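Local coordinates for protein MmoQ Response regulator (Methylococcus capsulatus, PDB 3LJX) that forms the HDOD-containing part of a larger response regulator that probably makes cyclic di-GMP from two GTP molecules, at residues S158-K163 and R174-T179. Sequence-based numbering, arbitrary orientation.
Sequences SECLRK and RERFAT
The Arg176 guanidinium has carboxylates at its edges: Glu159 reaches it from the neighbouring helix, and Glu175 OE2 lies in its plane as a long ion pair, 3.9 Å from Arg176 NH1. The Phe177 ring carries CB of Arg176 over the centre of one face, while Cys160 SG approaches it obliquely. This is a helix-helix contact within the all-helical HDOD domain, where the consecutive helices 154-163 and 166-177 pack as a hairpin, joined by a salt-bridge network of Glu159, Arg176 and Glu175. Arg176 NH2 donates to Glu159 OE1 at 3.0 Å, meeting it nearly along the C-O axis, but the bond is bent (142°), with the oxygen tilted from the guanidinium plane; the carboxylate and guanidinium planes stand 74° apart. Bends at chi2 (-72°) and chi3 carry the guanidinium across to helix 154-163. Lys163 NZ comes from the opposite direction to 3.9 Å from Arg176 NH2, a like-charge approach that the two carboxylates probably offset. Without the guanidinium, as with an alanine here, Glu159 would probably lose its cationic mate and the Cys160 sulfur its contact with Arg176 CG. Phe177 also stacks with Trp153, and buried Cys160 SG touches Arg176 CG at 3.7 Å and Phe177 CE2 at 4.0 Å.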
loop_
_atom_site.group_PDB
_atom_site.type_symbol
_atom_site.label_atom_id
_atom_site.label_comp_id
_atom_site.label_asym_id
_atom_site.label_seq_id
_atom_site.Cartn_x
_atom_site.Cartn_y
_atom_site.Cartn_z
ATOM N N SER A 158 12.948 -7.951 -13.800
ATOM C CA SER A 158 14.345 -8.082 -13.339
ATOM C C SER A 158 15.322 -7.343 -14.248
ATOM O O SER A 158 16.235 -6.678 -13.766
ATOM C CB SER A 158 14.775 -9.539 -13.198
ATOM O OG SER A 158 14.266 -10.107 -12.005
ATOM N N GLU A 159 15.132 -7.444 -15.561
ATOM C CA GLU A 159 15.919 -6.629 -16.481
ATOM C C GLU A 159 15.802 -5.138 -16.131
ATOM O O GLU A 159 16.812 -4.453 -15.950
ATOM C CB GLU A 159 15.491 -6.842 -17.931
ATOM C CG GLU A 159 15.757 -8.223 -18.490
ATOM C CD GLU A 159 15.277 -8.359 -19.940
ATOM O OE1 GLU A 159 15.114 -7.311 -20.612
ATOM O OE2 GLU A 159 15.063 -9.506 -20.404
ATOM N N CYS A 160 14.577 -4.628 -16.046
ATOM C CA CYS A 160 14.395 -3.212 -15.739
ATOM C C CYS A 160 15.090 -2.835 -14.431
ATOM O O CYS A 160 15.800 -1.838 -14.356
ATOM C CB CYS A 160 12.914 -2.866 -15.658
ATOM S SG CYS A 160 12.008 -3.175 -17.186
ATOM N N LEU A 161 14.898 -3.651 -13.404
ATOM C CA LEU A 161 15.432 -3.338 -12.086
ATOM C C LEU A 161 16.956 -3.315 -12.070
ATOM O O LEU A 161 17.562 -2.536 -11.341
ATOM C CB LEU A 161 14.896 -4.328 -11.047
ATOM C CG LEU A 161 13.410 -4.153 -10.708
ATOM C CD1 LEU A 161 12.989 -5.166 -9.664
ATOM C CD2 LEU A 161 13.118 -2.741 -10.225
ATOM N N ARG A 162 17.582 -4.163 -12.877
ATOM C CA ARG A 162 19.042 -4.196 -12.921
ATOM C C ARG A 162 19.641 -3.005 -13.670
ATOM O O ARG A 162 20.743 -2.571 -13.352
ATOM C CB ARG A 162 19.540 -5.522 -13.497
ATOM C CG ARG A 162 19.237 -6.687 -12.580
ATOM C CD ARG A 162 19.573 -8.012 -13.204
ATOM N NE ARG A 162 19.489 -9.076 -12.206
ATOM C CZ ARG A 162 18.701 -10.145 -12.306
ATOM N NH1 ARG A 162 17.919 -10.309 -13.370
ATOM N NH2 ARG A 162 18.704 -11.053 -11.337
ATOM N N LYS A 163 18.910 -2.458 -14.639
ATOM C CA LYS A 163 19.463 -1.385 -15.457
ATOM C C LYS A 163 19.013 0.033 -15.113
ATOM O O LYS A 163 19.605 0.994 -15.600
ATOM C CB LYS A 163 19.259 -1.657 -16.948
ATOM C CG LYS A 163 17.871 -2.057 -17.328
ATOM C CD LYS A 163 17.823 -2.517 -18.780
ATOM C CE LYS A 163 18.080 -1.367 -19.751
ATOM N NZ LYS A 163 17.580 -1.683 -21.131
ATOM N N ARG A 174 7.412 2.080 -18.729
ATOM C CA ARG A 174 6.472 2.502 -19.770
ATOM C C ARG A 174 6.782 1.853 -21.125
ATOM O O ARG A 174 5.879 1.447 -21.852
ATOM C CB ARG A 174 6.431 4.026 -19.886
ATOM C CG ARG A 174 5.696 4.684 -18.719
ATOM C CD ARG A 174 5.795 6.196 -18.762
ATOM N NE ARG A 174 5.172 6.809 -17.588
ATOM C CZ ARG A 174 5.269 8.101 -17.260
ATOM N NH1 ARG A 174 5.982 8.939 -18.006
ATOM N NH2 ARG A 174 4.655 8.557 -16.172
ATOM N N GLU A 175 8.063 1.735 -21.439
ATOM C CA GLU A 175 8.494 1.122 -22.684
ATOM C C GLU A 175 8.131 -0.366 -22.732
ATOM O O GLU A 175 7.566 -0.857 -23.721
ATOM C CB GLU A 175 10.002 1.301 -22.815
ATOM C CG GLU A 175 10.561 1.139 -24.194
ATOM C CD GLU A 175 12.014 1.597 -24.253
ATOM O OE1 GLU A 175 12.249 2.815 -24.410
ATOM O OE2 GLU A 175 12.919 0.740 -24.121
ATOM N N ARG A 176 8.449 -1.081 -21.655
ATOM C CA ARG A 176 8.255 -2.531 -21.623
ATOM C C ARG A 176 6.786 -2.936 -21.453
ATOM O O ARG A 176 6.316 -3.901 -22.065
ATOM C CB ARG A 176 9.108 -3.148 -20.511
ATOM C CG ARG A 176 10.594 -2.789 -20.579
ATOM C CD ARG A 176 11.276 -3.496 -21.737
ATOM N NE ARG A 176 12.501 -4.168 -21.319
ATOM C CZ ARG A 176 13.720 -3.746 -21.634
ATOM N NH1 ARG A 176 13.869 -2.663 -22.390
ATOM N NH2 ARG A 176 14.789 -4.406 -21.203
ATOM N N PHE A 177 6.058 -2.173 -20.642
ATOM C CA PHE A 177 4.757 -2.607 -20.149
ATOM C C PHE A 177 3.606 -1.652 -20.472
ATOM O O PHE A 177 2.454 -1.946 -20.167
ATOM C CB PHE A 177 4.820 -2.777 -18.624
ATOM C CG PHE A 177 5.991 -3.594 -18.139
ATOM C CD1 PHE A 177 6.101 -4.938 -18.457
ATOM C CD2 PHE A 177 6.953 -3.029 -17.327
ATOM C CE1 PHE A 177 7.168 -5.697 -17.989
ATOM C CE2 PHE A 177 8.019 -3.785 -16.859
ATOM C CZ PHE A 177 8.124 -5.115 -17.193
ATOM N N ALA A 178 3.917 -0.505 -21.068
ATOM C CA ALA A 178 2.932 0.561 -21.278
ATOM C C ALA A 178 2.244 0.965 -19.981
ATOM O O ALA A 178 1.079 1.354 -19.991
ATOM C CB ALA A 178 1.898 0.167 -22.300
ATOM N N THR A 179 2.964 0.861 -18.870
ATOM C CA THR A 179 2.504 1.419 -17.611
ATOM C C THR A 179 3.723 1.496 -16.711
ATOM O O THR A 179 4.770 0.945 -17.047
ATOM C CB THR A 179 1.392 0.557 -16.974
ATOM O OG1 THR A 179 0.900 1.203 -15.798
ATOM C CG2 THR A 179 1.912 -0.799 -16.610
#